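Local coordinates for protein glutaredoxin (Methanosarcina mazei, PDB 3NZN) that probably works as a small thiol-disulfide oxidoreductase of the thioredoxin superfamily, cycling a CxxC cysteine pair between dithiol and disulfide forms, at residues N5-K10 / R56-E61; I25-S30 / D50-D55; S30-C35 / S77-I82; K39-D44 / F92-I97. All coordinates share one frame; numbering follows the deposited sequence.

Contact 1: residues N5-K10 / R56-E61. With SO4 (sulfate ion), chain E; SO4 (sulfate ion), chain F.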
loop_
_atom_site.group_PDB
_atom_site.type_symbol
_atom_site.label_atom_id
_atom_site.label_comp_id
_atom_site.label_asym_id
_atom_site.label_seq_id
_atom_site.Cartn_x
_atom_site.Cartn_y
_atom_site.Cartn_z
ATOM N N ASN A 5 10.258 -10.895 7.862
ATOM C CA ASN A 5 9.464 -11.495 6.803
ATOM C C ASN A 5 10.280 -12.594 6.117
ATOM O O ASN A 5 11.453 -12.871 6.402
ATOM C CB ASN A 5 8.878 -10.390 5.948
ATOM C CG ASN A 5 9.912 -9.678 5.102
ATOM O OD1 ASN A 5 11.040 -10.125 4.907
ATOM N ND2 ASN A 5 9.532 -8.509 4.610
ATOM N N LEU A 6 9.665 -13.158 5.091
ATOM C CA LEU A 6 10.296 -14.297 4.310
ATOM C C LEU A 6 11.598 -13.813 3.626
ATOM O O LEU A 6 12.428 -14.662 3.216
ATOM C CB LEU A 6 9.293 -14.775 3.352
ATOM C CG LEU A 6 9.660 -15.587 2.210
ATOM C CD1 LEU A 6 10.180 -16.837 2.908
ATOM C CD2 LEU A 6 8.385 -15.795 1.312
ATOM N N PHE A 7 11.679 -12.545 3.345
ATOM C CA PHE A 7 12.774 -11.968 2.628
ATOM C C PHE A 7 13.856 -11.476 3.543
ATOM O O PHE A 7 14.759 -10.778 3.057
ATOM C CB PHE A 7 12.238 -10.856 1.696
ATOM C CG PHE A 7 10.992 -11.281 0.953
ATOM C CD1 PHE A 7 11.023 -12.447 0.069
ATOM C CD2 PHE A 7 9.810 -10.622 1.102
ATOM C CE1 PHE A 7 9.865 -12.837 -0.513
ATOM C CE2 PHE A 7 8.684 -11.100 0.530
ATOM C CZ PHE A 7 8.748 -12.156 -0.309
ATOM N N GLY A 8 13.752 -11.782 4.856
ATOM C CA GLY A 8 14.764 -11.454 5.774
ATOM C C GLY A 8 14.748 -10.056 6.349
ATOM O O GLY A 8 15.681 -9.687 7.039
ATOM N N GLN A 9 13.748 -9.263 6.003
ATOM C CA GLN A 9 13.608 -7.913 6.450
ATOM C C GLN A 9 12.779 -7.866 7.745
ATOM O O GLN A 9 11.735 -8.450 7.892
ATOM C CB GLN A 9 12.942 -7.026 5.414
ATOM C CG GLN A 9 13.460 -7.043 4.086
ATOM C CD GLN A 9 12.462 -6.363 3.080
ATOM O OE1 GLN A 9 11.225 -6.793 2.860
ATOM N NE2 GLN A 9 12.972 -5.255 2.502
ATOM N N LYS A 10 13.250 -7.081 8.743
ATOM C CA LYS A 10 12.558 -6.877 9.958
ATOM C C LYS A 10 11.199 -6.263 9.728
ATOM O O LYS A 10 11.114 -5.220 9.042
ATOM C CB LYS A 10 13.387 -6.013 10.932
ATOM C CG LYS A 10 12.748 -5.895 12.299
ATOM C CD LYS A 10 13.580 -5.156 13.255
ATOM C CE LYS A 10 13.787 -3.703 12.905
ATOM N NZ LYS A 10 14.734 -3.059 13.916
ATOM N N ARG A 56 6.371 -4.177 5.076
ATOM C CA ARG A 56 7.143 -5.377 5.100
ATOM C C ARG A 56 6.323 -6.613 5.344
ATOM O O ARG A 56 6.844 -7.680 5.435
ATOM C CB ARG A 56 8.323 -5.261 6.070
ATOM C CG ARG A 56 9.324 -4.299 5.547
ATOM C CD ARG A 56 10.561 -4.291 6.268
ATOM N NE ARG A 56 11.571 -3.470 5.608
ATOM C CZ ARG A 56 12.622 -3.037 6.315
ATOM N NH1 ARG A 56 12.756 -3.431 7.549
ATOM N NH2 ARG A 56 13.537 -2.259 5.761
ATOM N N LEU A 57 5.027 -6.441 5.466
ATOM C CA LEU A 57 4.142 -7.582 5.675
ATOM C C LEU A 57 3.607 -8.068 4.349
ATOM O O LEU A 57 3.483 -7.292 3.423
ATOM C CB LEU A 57 3.024 -7.198 6.618
ATOM C CG LEU A 57 3.376 -6.740 8.025
ATOM C CD1 LEU A 57 2.118 -6.245 8.692
ATOM C CD2 LEU A 57 4.066 -7.870 8.841
ATOM N N GLU A 58 3.089 -9.290 4.383
ATOM C CA GLU A 58 2.587 -10.017 3.286
ATOM C C GLU A 58 1.251 -10.645 3.614
ATOM O O GLU A 58 1.020 -10.966 4.747
ATOM C CB GLU A 58 3.577 -11.169 2.984
ATOM C CG GLU A 58 4.871 -10.720 2.319
ATOM C CD GLU A 58 6.076 -10.682 3.241
ATOM O OE1 GLU A 58 6.533 -11.744 3.857
ATOM O OE2 GLU A 58 6.610 -9.571 3.298
ATOM N N GLY A 59 0.461 -10.945 2.577
ATOM C CA GLY A 59 -0.684 -11.756 2.696
ATOM C C GLY A 59 -1.611 -11.326 3.790
ATOM O O GLY A 59 -1.887 -10.115 3.945
ATOM N N LYS A 60 -2.111 -12.280 4.582
ATOM C CA LYS A 60 -3.134 -12.011 5.513
ATOM C C LYS A 60 -2.595 -11.075 6.598
ATOM O O LYS A 60 -3.360 -10.296 7.193
ATOM C CB LYS A 60 -3.672 -13.303 6.164
ATOM C CG LYS A 60 -4.386 -14.206 5.179
ATOM C CD LYS A 60 -4.278 -15.747 5.524
ATOM C CE LYS A 60 -4.719 -16.587 4.341
ATOM N NZ LYS A 60 -6.055 -16.067 3.833
ATOM N N GLU A 61 -1.323 -11.175 6.952
ATOM C CA GLU A 61 -0.812 -10.295 7.930
ATOM C C GLU A 61 -0.894 -8.834 7.500
ATOM O O GLU A 61 -1.140 -7.986 8.366
ATOM C CB GLU A 61 0.599 -10.659 8.325
ATOM C CG GLU A 61 0.631 -11.868 9.183
ATOM C CD GLU A 61 1.978 -12.187 9.782
ATOM O OE1 GLU A 61 2.968 -11.427 9.565
ATOM O OE2 GLU A 61 2.057 -13.254 10.479
HETATM S S SO4 E . -0.657 -15.600 4.240
HETATM O O1 SO4 E . -1.126 -16.953 4.630
HETATM O O2 SO4 E . -0.360 -14.824 5.467
HETATM O O3 SO4 E . 0.574 -15.643 3.393
HETATM O O4 SO4 E . -1.693 -14.845 3.549
HETATM S S SO4 F . 14.686 -4.004 17.643
HETATM O O1 SO4 F . 14.644 -5.327 18.369
HETATM O O2 SO4 F . 15.608 -3.114 18.353
HETATM O O3 SO4 F . 15.125 -4.170 16.333
HETATM O O4 SO4 F . 13.277 -3.524 17.814
HETATM O O HOH W 1 6.470 -13.281 5.782
HETATM O O HOH W 2 11.160 -3.055 2.594
#
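N5 holds CG between its own backbone N and carbonyl carbon (chi1 71°), which turns the amide toward R56, while R56, extended from CG to NE, runs past Q9 to the carbonyl of K10. N5 ND2 gives one hydrogen to R56 O at 2.9 Å, nearly straight and on a lone pair of that oxygen, and the other to Q9 OE1 at 3.0 Å; both acceptors lie in the amide plane. N5 OD1 faces back into its own loop and accepts from Q9 N at 3.0 Å, the donor standing above the carbonyl plane, and weakly from F7 N. This loop opens with a type I turn from N5 to G8 and links strands 2-4 and 10-15, an antiparallel hairpin at one edge of the mixed sheet within this chain; opposite it runs the lead-in to helix 59-72. With an alanine in place of N5, R56 O and the N-H of Q9 would probably lose their mates and the loop would be freer to move. At the far end of R56, NH1 donates to K10 O at 2.9 Å within the guanidinium plane, and Q9 CB sits over one face of that group. A water accepts from R56 NE and, weakly, from Q9 NE2. E58 bends at chi2 so that its OE1 comes within 3.4 Å of N5 CB; a second water donates to this oxygen and weakly accepts from L6 N. The F7 ring touches E58 OE2 through CE2 at 3.8 Å and makes a cation-pi contact with R12 of the second subunit.

Contact 2: residues I25-S30 / D50-D55. With SO4 (sulfate ion), chain F.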
loop_
_atom_site.group_PDB
_atom_site.type_symbol
_atom_site.label_atom_id
_atom_site.label_comp_id
_atom_site.label_asym_id
_atom_site.label_seq_id
_atom_site.Cartn_x
_atom_site.Cartn_y
_atom_site.Cartn_z
ATOM N N ILE A 25 1.111 0.119 20.555
ATOM C CA ILE A 25 1.566 -0.394 19.245
ATOM C C ILE A 25 1.617 0.740 18.221
ATOM O O ILE A 25 0.723 1.447 18.064
ATOM C CB ILE A 25 0.738 -1.595 18.786
ATOM C CG1 ILE A 25 1.285 -2.137 17.445
ATOM C CG2 ILE A 25 -0.633 -1.235 18.640
ATOM C CD1 ILE A 25 0.946 -3.562 17.262
ATOM N N MET A 26 2.809 0.858 17.641
ATOM C CA MET A 26 2.988 1.810 16.541
ATOM C C MET A 26 2.997 1.063 15.179
ATOM O O MET A 26 3.779 0.228 14.973
ATOM C CB MET A 26 4.311 2.597 16.674
ATOM C CG MET A 26 4.486 3.708 15.571
ATOM S SD MET A 26 6.221 4.276 15.231
ATOM C CE MET A 26 6.926 3.351 16.529
ATOM N N TYR A 27 1.996 1.404 14.364
ATOM C CA TYR A 27 2.008 0.995 12.943
ATOM C C TYR A 27 2.737 2.057 12.124
ATOM O O TYR A 27 2.415 3.155 12.142
ATOM C CB TYR A 27 0.600 0.775 12.427
ATOM C CG TYR A 27 -0.047 -0.404 13.106
ATOM C CD1 TYR A 27 0.091 -1.687 12.595
ATOM C CD2 TYR A 27 -0.839 -0.242 14.229
ATOM C CE1 TYR A 27 -0.514 -2.777 13.219
ATOM C CE2 TYR A 27 -1.435 -1.346 14.852
ATOM C CZ TYR A 27 -1.268 -2.566 14.351
ATOM O OH TYR A 27 -1.921 -3.563 15.047
ATOM N N GLY A 28 3.749 1.573 11.395
ATOM C CA GLY A 28 4.537 2.477 10.591
ATOM C C GLY A 28 4.933 1.869 9.236
ATOM O O GLY A 28 4.473 0.772 8.895
ATOM N N LEU A 29 5.790 2.553 8.535
ATOM C CA LEU A 29 6.418 2.048 7.317
ATOM C C LEU A 29 7.929 2.042 7.547
ATOM O O LEU A 29 8.441 2.914 8.245
ATOM C CB LEU A 29 6.092 2.961 6.122
ATOM C CG LEU A 29 4.626 3.185 5.805
ATOM C CD1 LEU A 29 4.383 4.165 4.685
ATOM C CD2 LEU A 29 3.828 1.905 5.586
ATOM N N SER A 30 8.638 1.118 6.935
ATOM C CA SER A 30 10.035 1.013 7.082
ATOM C C SER A 30 10.847 2.228 6.587
ATOM O O SER A 30 11.918 2.507 7.023
ATOM C CB SER A 30 10.539 -0.287 6.529
ATOM O OG SER A 30 10.459 -0.251 5.096
ATOM N N ASP A 50 5.219 -2.163 21.071
ATOM C CA ASP A 50 5.458 -2.904 19.826
ATOM C C ASP A 50 5.413 -1.917 18.668
ATOM O O ASP A 50 4.752 -0.955 18.667
ATOM C CB ASP A 50 4.340 -3.912 19.650
ATOM C CG ASP A 50 4.277 -4.929 20.702
ATOM O OD1 ASP A 50 5.193 -5.088 21.485
ATOM O OD2 ASP A 50 3.244 -5.560 20.734
ATOM N N TYR A 51 6.091 -2.372 17.580
ATOM C CA TYR A 51 6.001 -1.640 16.287
ATOM C C TYR A 51 5.918 -2.697 15.145
ATOM O O TYR A 51 6.362 -3.796 15.272
ATOM C CB TYR A 51 7.074 -0.647 16.112
ATOM C CG TYR A 51 8.441 -1.171 16.010
ATOM C CD1 TYR A 51 8.988 -1.441 14.754
ATOM C CD2 TYR A 51 9.174 -1.553 17.132
ATOM C CE1 TYR A 51 10.226 -1.952 14.639
ATOM C CE2 TYR A 51 10.448 -2.073 17.015
ATOM C CZ TYR A 51 10.950 -2.275 15.749
ATOM O OH TYR A 51 12.185 -2.803 15.576
ATOM N N VAL A 52 5.241 -2.199 14.101
ATOM C CA VAL A 52 4.996 -3.035 12.866
ATOM C C VAL A 52 5.269 -2.128 11.699
ATOM O O VAL A 52 4.804 -1.026 11.593
ATOM C CB VAL A 52 3.518 -3.454 12.849
ATOM C CG1 VAL A 52 3.182 -4.240 11.554
ATOM C CG2 VAL A 52 3.201 -4.324 14.091
ATOM N N TYR A 53 6.073 -2.724 10.723
ATOM C CA TYR A 53 6.293 -2.047 9.466
ATOM C C TYR A 53 5.342 -2.639 8.407
ATOM O O TYR A 53 5.586 -3.810 7.938
ATOM C CB TYR A 53 7.734 -2.206 9.020
ATOM C CG TYR A 53 8.729 -1.459 9.888
ATOM C CD1 TYR A 53 8.449 -0.190 10.386
ATOM C CD2 TYR A 53 9.939 -2.004 10.199
ATOM C CE1 TYR A 53 9.367 0.474 11.179
ATOM C CE2 TYR A 53 10.879 -1.324 11.021
ATOM C CZ TYR A 53 10.555 -0.113 11.488
ATOM O OH TYR A 53 11.460 0.546 12.331
ATOM N N VAL A 54 4.287 -2.006 8.163
ATOM C CA VAL A 54 3.181 -2.572 7.401
ATOM C C VAL A 54 3.698 -2.865 5.900
ATOM O O VAL A 54 3.212 -3.910 5.363
ATOM C CB VAL A 54 1.995 -1.645 7.357
ATOM C CG1 VAL A 54 0.907 -2.119 6.465
ATOM C CG2 VAL A 54 1.365 -1.480 8.801
ATOM N N ASP A 55 4.577 -2.095 5.420
ATOM C CA ASP A 55 5.062 -2.349 4.055
ATOM C C ASP A 55 5.941 -3.541 4.000
ATOM O O ASP A 55 6.243 -3.995 2.862
ATOM C CB ASP A 55 5.846 -1.183 3.583
ATOM C CG ASP A 55 7.055 -0.896 4.424
ATOM O OD1 ASP A 55 6.946 -0.750 5.669
ATOM O OD2 ASP A 55 8.137 -0.656 3.918
HETATM S S SO4 F . 14.686 -4.004 17.643
HETATM O O1 SO4 F . 14.644 -5.327 18.369
HETATM O O2 SO4 F . 15.608 -3.114 18.353
HETATM O O3 SO4 F . 15.125 -4.170 16.333
HETATM O O4 SO4 F . 13.277 -3.524 17.814
#
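D55 reaches back to L29 and S30 with a side chain in contact almost from its root. CB comes within 4.2 Å of L29 CD2. CG lies between the backbone N and carbonyl carbon (chi1 61°), which turns the carboxylate toward the loop. OD1 accepts from S30 N at 2.8 Å, on its syn side though 24° out of the carboxylate plane, and also rests against L29 CA. OD2 takes the hydroxyl hydrogen of S30 OG at 2.6 Å on its syn lone pair. Upstream, strands 25-28 and 50-53 run parallel as the two strands of a beta-alpha-beta unit, their helix being 33-45. M26 N to D50 O, V52 N to M26 O and G28 N to V52 O make the ladder, and V54 N to G28 O carries it into the 3-10 turn. I25, Y27 and V52 pack on one face, Y27 CD1 lying 3.9 Å from V52 CB, with helix 59-72 beyond Y27. On the other face M26 CE meets Y51 CB at 4.0 Å. The Y53 ring is sandwiched: S30 CA makes a CH-pi contact over one face, 4.0 Å from the centroid, and Y51 CD1 sits over the opposite one. With each carboxylate oxygen holding one donor of S30, D55 has its rotation fixed, and the residues leading to the CxxC pair are tied to the 3-10 turn that follows strand 50-53.

Contact 3: residues S30-C35 / S77-I82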
loop_
_atom_site.group_PDB
_atom_site.type_symbol
_atom_site.label_atom_id
_atom_site.label_comp_id
_atom_site.label_asym_id
_atom_site.label_seq_id
_atom_site.Cartn_x
_atom_site.Cartn_y
_atom_site.Cartn_z
ATOM N N SER A 30 8.638 1.118 6.935
ATOM C CA SER A 30 10.035 1.013 7.082
ATOM C C SER A 30 10.847 2.228 6.587
ATOM O O SER A 30 11.918 2.507 7.023
ATOM C CB SER A 30 10.539 -0.287 6.529
ATOM O OG SER A 30 10.459 -0.251 5.096
ATOM N N THR A 31 10.267 2.895 5.609
ATOM C CA THR A 31 10.736 4.140 4.990
ATOM C C THR A 31 9.806 5.238 5.432
ATOM O O THR A 31 8.745 5.341 4.889
ATOM C CB THR A 31 10.540 4.044 3.489
ATOM O OG1 THR A 31 9.098 3.873 3.392
ATOM C CG2 THR A 31 11.319 2.919 2.985
ATOM N N CYS A 32 9.943 5.811 6.583
ATOM C CA CYS A 32 9.038 6.840 7.066
ATOM C C CYS A 32 9.806 7.527 8.220
ATOM O O CYS A 32 9.949 7.012 9.312
ATOM C CB CYS A 32 7.740 6.253 7.576
ATOM S SG CYS A 32 6.637 7.209 8.566
ATOM N N VAL A 33 10.308 8.709 7.932
ATOM C CA VAL A 33 11.092 9.512 8.908
ATOM C C VAL A 33 10.331 9.793 10.154
ATOM O O VAL A 33 10.903 9.746 11.242
ATOM C CB VAL A 33 11.527 10.844 8.182
ATOM C CG1 VAL A 33 11.963 11.879 9.131
ATOM C CG2 VAL A 33 12.578 10.565 7.114
ATOM N N TRP A 34 9.061 10.105 10.059
ATOM C CA TRP A 34 8.295 10.396 11.230
ATOM C C TRP A 34 7.956 9.185 12.059
ATOM O O TRP A 34 7.775 9.279 13.273
ATOM C CB TRP A 34 7.122 11.264 10.915
ATOM C CG TRP A 34 7.495 12.595 10.355
ATOM C CD1 TRP A 34 7.429 12.983 9.063
ATOM C CD2 TRP A 34 7.920 13.721 11.129
ATOM N NE1 TRP A 34 7.804 14.297 8.960
ATOM C CE2 TRP A 34 8.139 14.753 10.206
ATOM C CE3 TRP A 34 8.224 13.933 12.485
ATOM C CZ2 TRP A 34 8.560 15.997 10.605
ATOM C CZ3 TRP A 34 8.601 15.202 12.869
ATOM C CH2 TRP A 34 8.762 16.205 11.946
ATOM N N CYS A 35 7.855 8.037 11.391
ATOM C CA CYS A 35 7.694 6.777 12.090
ATOM C C CYS A 35 8.935 6.519 12.893
ATOM O O CYS A 35 8.869 6.123 14.077
ATOM C CB CYS A 35 7.431 5.636 11.164
ATOM S SG CYS A 35 5.947 5.725 10.173
ATOM N N SER A 77 -2.862 6.116 7.479
ATOM C CA SER A 77 -1.654 6.898 7.428
ATOM C C SER A 77 -0.734 6.505 8.594
ATOM O O SER A 77 -1.160 5.860 9.545
ATOM C CB SER A 77 -1.940 8.343 7.373
ATOM O OG SER A 77 -2.594 8.784 8.561
ATOM N N PHE A 78 0.503 6.932 8.473
ATOM C CA PHE A 78 1.584 6.388 9.307
ATOM C C PHE A 78 2.503 7.512 9.772
ATOM O O PHE A 78 2.872 8.385 8.990
ATOM C CB PHE A 78 2.417 5.381 8.491
ATOM C CG PHE A 78 1.551 4.268 8.009
ATOM C CD1 PHE A 78 1.231 3.196 8.830
ATOM C CD2 PHE A 78 0.909 4.289 6.745
ATOM C CE1 PHE A 78 0.384 2.225 8.433
ATOM C CE2 PHE A 78 0.043 3.287 6.374
ATOM C CZ PHE A 78 -0.228 2.306 7.182
ATOM N N PRO A 79 2.936 7.504 11.056
ATOM C CA PRO A 79 2.606 6.480 11.990
ATOM C C PRO A 79 1.202 6.589 12.568
ATOM O O PRO A 79 0.653 7.672 12.658
ATOM C CB PRO A 79 3.607 6.755 13.141
ATOM C CG PRO A 79 3.921 8.224 13.022
ATOM C CD PRO A 79 3.893 8.473 11.511
ATOM N N THR A 80 0.639 5.456 12.972
ATOM C CA THR A 80 -0.549 5.413 13.830
ATOM C C THR A 80 -0.116 4.593 15.062
ATOM O O THR A 80 0.250 3.447 15.002
ATOM C CB THR A 80 -1.722 4.758 13.164
ATOM O OG1 THR A 80 -2.132 5.528 12.028
ATOM C CG2 THR A 80 -2.873 4.649 14.021
ATOM N N THR A 81 -0.210 5.304 16.237
ATOM C CA THR A 81 0.157 4.696 17.510
ATOM C C THR A 81 -1.102 4.492 18.313
ATOM O O THR A 81 -1.843 5.469 18.513
ATOM C CB THR A 81 1.168 5.644 18.261
ATOM O OG1 THR A 81 2.315 5.802 17.459
ATOM C CG2 THR A 81 1.569 4.916 19.573
ATOM N N ILE A 82 -1.357 3.284 18.704
ATOM C CA ILE A 82 -2.605 2.908 19.399
ATOM C C ILE A 82 -2.221 2.531 20.824
ATOM O O ILE A 82 -1.457 1.624 21.078
ATOM C CB ILE A 82 -3.361 1.778 18.674
ATOM C CG1 ILE A 82 -3.616 2.153 17.197
ATOM C CG2 ILE A 82 -4.692 1.549 19.407
ATOM C CD1 ILE A 82 -3.949 0.945 16.288
#
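The peptide between F78 and P79 is cis, and P79 CA lies 5.1 Å from C35 CA, with the proline ring against the first turn of helix 33-45. C35 keeps SG beside its backbone N and anti to its carbonyl carbon (chi1 -61°), an orientation that sets the sulfur over the F78-P79 peptide bond: SG is 3.6 Å from P79 N and 3.7 Å from P79 CD, with F78 CB at 3.9 Å. C32, at the N-cap of the helix, is disulfide-bonded to C35, the two SG atoms lying 2.3 Å apart, long for such a bond. Its SG approaches F78 O at 4.0 Å and P79 CD less closely. W34 adds its CB beside P79 CD, and its carbonyl oxygen lies near P79 CG. A CxxC at a helix start facing a cis-proline is the hallmark of the thioredoxin fold. An alanine at P79 would probably let the peptide relax to trans and would open a gap beside C35 SG. T80 OG1, just past the proline, donates to S77 O at 2.7 Å across the cis turn. S77 and F78, ahead of the proline, pair antiparallel with a strand of the third subunit, along an edge where relatives bind extended substrate backbones. Between the two segments no hydrogen bond forms: the sulfurs meet carbon, the F78 carbonyl oxygen and the P79 nitrogen, which has no hydrogen to give, so the disulfide is held on this side by shape and van der Waals contact.

Contact 4: residues K39-D44 / F92-I97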
loop_
_atom_site.group_PDB
_atom_site.type_symbol
_atom_site.label_atom_id
_atom_site.label_comp_id
_atom_site.label_asym_id
_atom_site.label_seq_id
_atom_site.Cartn_x
_atom_site.Cartn_y
_atom_site.Cartn_z
ATOM N N LYS A 39 9.232 6.019 16.976
ATOM C CA LYS A 39 9.903 4.931 17.598
ATOM C C LYS A 39 10.973 5.423 18.583
ATOM O O LYS A 39 11.090 4.872 19.658
ATOM C CB LYS A 39 10.422 3.971 16.541
ATOM C CG LYS A 39 11.133 2.813 16.991
ATOM C CD LYS A 39 11.456 1.806 15.873
ATOM C CE LYS A 39 12.278 0.658 16.383
ATOM N NZ LYS A 39 13.717 1.105 16.528
ATOM N N LYS A 40 11.758 6.410 18.155
ATOM C CA LYS A 40 12.792 6.976 19.031
ATOM C C LYS A 40 12.181 7.598 20.296
ATOM O O LYS A 40 12.769 7.460 21.374
ATOM C CB LYS A 40 13.594 7.964 18.271
ATOM C CG LYS A 40 14.623 7.473 17.348
ATOM C CD LYS A 40 15.188 8.592 16.453
ATOM C CE LYS A 40 16.204 8.003 15.461
ATOM N NZ LYS A 40 15.767 6.903 14.533
ATOM N N LEU A 41 11.061 8.283 20.170
ATOM C CA LEU A 41 10.378 8.857 21.351
ATOM C C LEU A 41 9.974 7.747 22.252
ATOM O O LEU A 41 10.222 7.844 23.513
ATOM C CB LEU A 41 9.233 9.751 20.923
ATOM C CG LEU A 41 8.364 10.287 22.108
ATOM C CD1 LEU A 41 9.143 11.195 22.994
ATOM C CD2 LEU A 41 7.195 10.996 21.524
ATOM N N LEU A 42 9.307 6.682 21.781
ATOM C CA LEU A 42 8.889 5.584 22.610
ATOM C C LEU A 42 10.080 4.922 23.282
ATOM O O LEU A 42 9.986 4.609 24.491
ATOM C CB LEU A 42 8.059 4.604 21.790
ATOM C CG LEU A 42 6.768 5.142 21.228
ATOM C CD1 LEU A 42 6.073 4.192 20.215
ATOM C CD2 LEU A 42 5.699 5.486 22.289
ATOM N N THR A 43 11.179 4.785 22.571
ATOM C CA THR A 43 12.369 4.216 23.134
ATOM C C THR A 43 12.886 5.149 24.290
ATOM O O THR A 43 13.245 4.702 25.360
ATOM C CB THR A 43 13.422 4.085 22.044
ATOM O OG1 THR A 43 12.932 3.180 21.037
ATOM C CG2 THR A 43 14.720 3.606 22.527
ATOM N N ASP A 44 12.915 6.439 24.017
ATOM C CA ASP A 44 13.492 7.384 24.974
ATOM C C ASP A 44 12.631 7.559 26.189
ATOM O O ASP A 44 13.169 7.980 27.247
ATOM C CB ASP A 44 13.654 8.768 24.256
ATOM C CG ASP A 44 14.794 8.787 23.220
ATOM O OD1 ASP A 44 15.550 7.765 23.177
ATOM O OD2 ASP A 44 14.908 9.794 22.517
ATOM N N PHE A 92 3.608 11.972 14.185
ATOM C CA PHE A 92 4.509 12.290 15.287
ATOM C C PHE A 92 4.017 13.523 15.996
ATOM O O PHE A 92 4.138 14.603 15.518
ATOM C CB PHE A 92 5.901 12.484 14.776
ATOM C CG PHE A 92 6.871 12.782 15.895
ATOM C CD1 PHE A 92 7.263 11.803 16.795
ATOM C CD2 PHE A 92 7.382 14.071 16.099
ATOM C CE1 PHE A 92 8.114 12.085 17.837
ATOM C CE2 PHE A 92 8.257 14.343 17.164
ATOM C CZ PHE A 92 8.621 13.350 17.985
ATOM N N LYS A 93 3.327 13.293 17.113
ATOM C CA LYS A 93 2.785 14.288 17.964
ATOM C C LYS A 93 3.398 14.134 19.341
ATOM O O LYS A 93 2.895 13.364 20.139
ATOM C CB LYS A 93 1.284 14.207 18.024
ATOM C CG LYS A 93 0.655 14.582 16.583
ATOM C CD LYS A 93 -0.828 14.459 16.584
ATOM C CE LYS A 93 -1.401 15.713 17.259
ATOM N NZ LYS A 93 -2.932 15.689 17.187
ATOM N N GLU A 94 4.501 14.791 19.591
ATOM C CA GLU A 94 5.407 14.477 20.689
ATOM C C GLU A 94 4.718 14.658 22.088
ATOM O O GLU A 94 4.740 13.758 22.931
ATOM C CB GLU A 94 6.680 15.346 20.560
ATOM C CG GLU A 94 7.729 15.117 21.558
ATOM C CD GLU A 94 9.123 15.621 21.181
ATOM O OE1 GLU A 94 9.209 16.270 20.138
ATOM O OE2 GLU A 94 10.105 15.442 21.897
ATOM N N LYS A 95 4.140 15.840 22.303
ATOM C CA LYS A 95 3.482 16.110 23.565
ATOM C C LYS A 95 2.290 15.143 23.812
ATOM O O LYS A 95 2.106 14.594 24.888
ATOM C CB LYS A 95 3.051 17.552 23.635
ATOM C CG LYS A 95 2.358 17.901 24.961
ATOM C CD LYS A 95 2.004 19.405 25.040
ATOM C CE LYS A 95 1.343 19.840 26.271
ATOM N NZ LYS A 95 1.130 21.355 26.096
ATOM N N GLU A 96 1.496 14.932 22.772
ATOM C CA GLU A 96 0.360 14.067 22.914
ATOM C C GLU A 96 0.743 12.650 23.240
ATOM O O GLU A 96 0.092 11.985 24.051
ATOM C CB GLU A 96 -0.529 14.142 21.643
ATOM C CG GLU A 96 -1.817 13.413 21.809
ATOM C CD GLU A 96 -2.707 13.485 20.566
ATOM O OE1 GLU A 96 -2.404 14.220 19.631
ATOM O OE2 GLU A 96 -3.722 12.799 20.525
ATOM N N ILE A 97 1.790 12.140 22.607
ATOM C CA ILE A 97 2.245 10.813 22.867
ATOM C C ILE A 97 2.724 10.691 24.310
ATOM O O ILE A 97 2.310 9.798 25.033
ATOM C CB ILE A 97 3.356 10.381 21.906
ATOM C CG1 ILE A 97 2.759 10.205 20.482
ATOM C CG2 ILE A 97 3.998 9.136 22.324
ATOM C CD1 ILE A 97 3.847 10.139 19.363
#
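In the helix that carries L41, whose side chain reaches across to F92, E94 and I97, the carbonyl oxygen K39 O is gripped twice by T43: T43 N at 2.9 Å and T43 OG1 at 2.9 Å come from opposite faces of its plane. Everything between the segments themselves is apolar or nearly so. L41 has CG anti to the backbone N (chi1 174°), sending CD2 in among F92, E94 and I97 at the start of the other helix. There the methyl lies 3.8 Å from I97 CG2 and 4.0 Å from F92 CE1, with E94 CG at 4.2 Å. L42 CD2 reaches the same I97 CG2 at 4.0 Å, the two side chains crossing at about a right angle. Helices 33-45 and 94-100 thus lie next to each other on one side of the sheet, as in the thioredoxin fold, where helix 59-72 takes the other side; I97 also touches T38 and I89. At the start of the second helix K93 is the N-cap residue. Its NZ forms a salt bridge with E96 OE1 at 2.9 Å, K93 O receives I97 N, and the second oxygen of E96 is bridged to K87. A glycerol, probably from the crystallisation liquor, hydrogen-bonds to the backbone N of K95 and of E96.

How the contacts relate
Contacts 2 and 3 form the middle of the fold, their centres about 7 Å apart. They share S30, and Y27 and I25 of the one join T80 and I82 of the other as neighbouring sheet strands. The C32-C35 pair of contact 3 lies just beyond strand 24-28, at the start of helix 33-45. M26 CE packs on K39, tying contact 2 to contact 4, and F92 lies against W34 and P79, linking contact 4 to the disulfide, the presumed redox site; contacts 3 and 4 are centred about 11 Å apart. Contact 1 is at the opposite side of the chain's centre from contact 4, about 25 Å between centres. It meets contact 2 through R56 beside S30, and K10 and Y51 bind one sulfate.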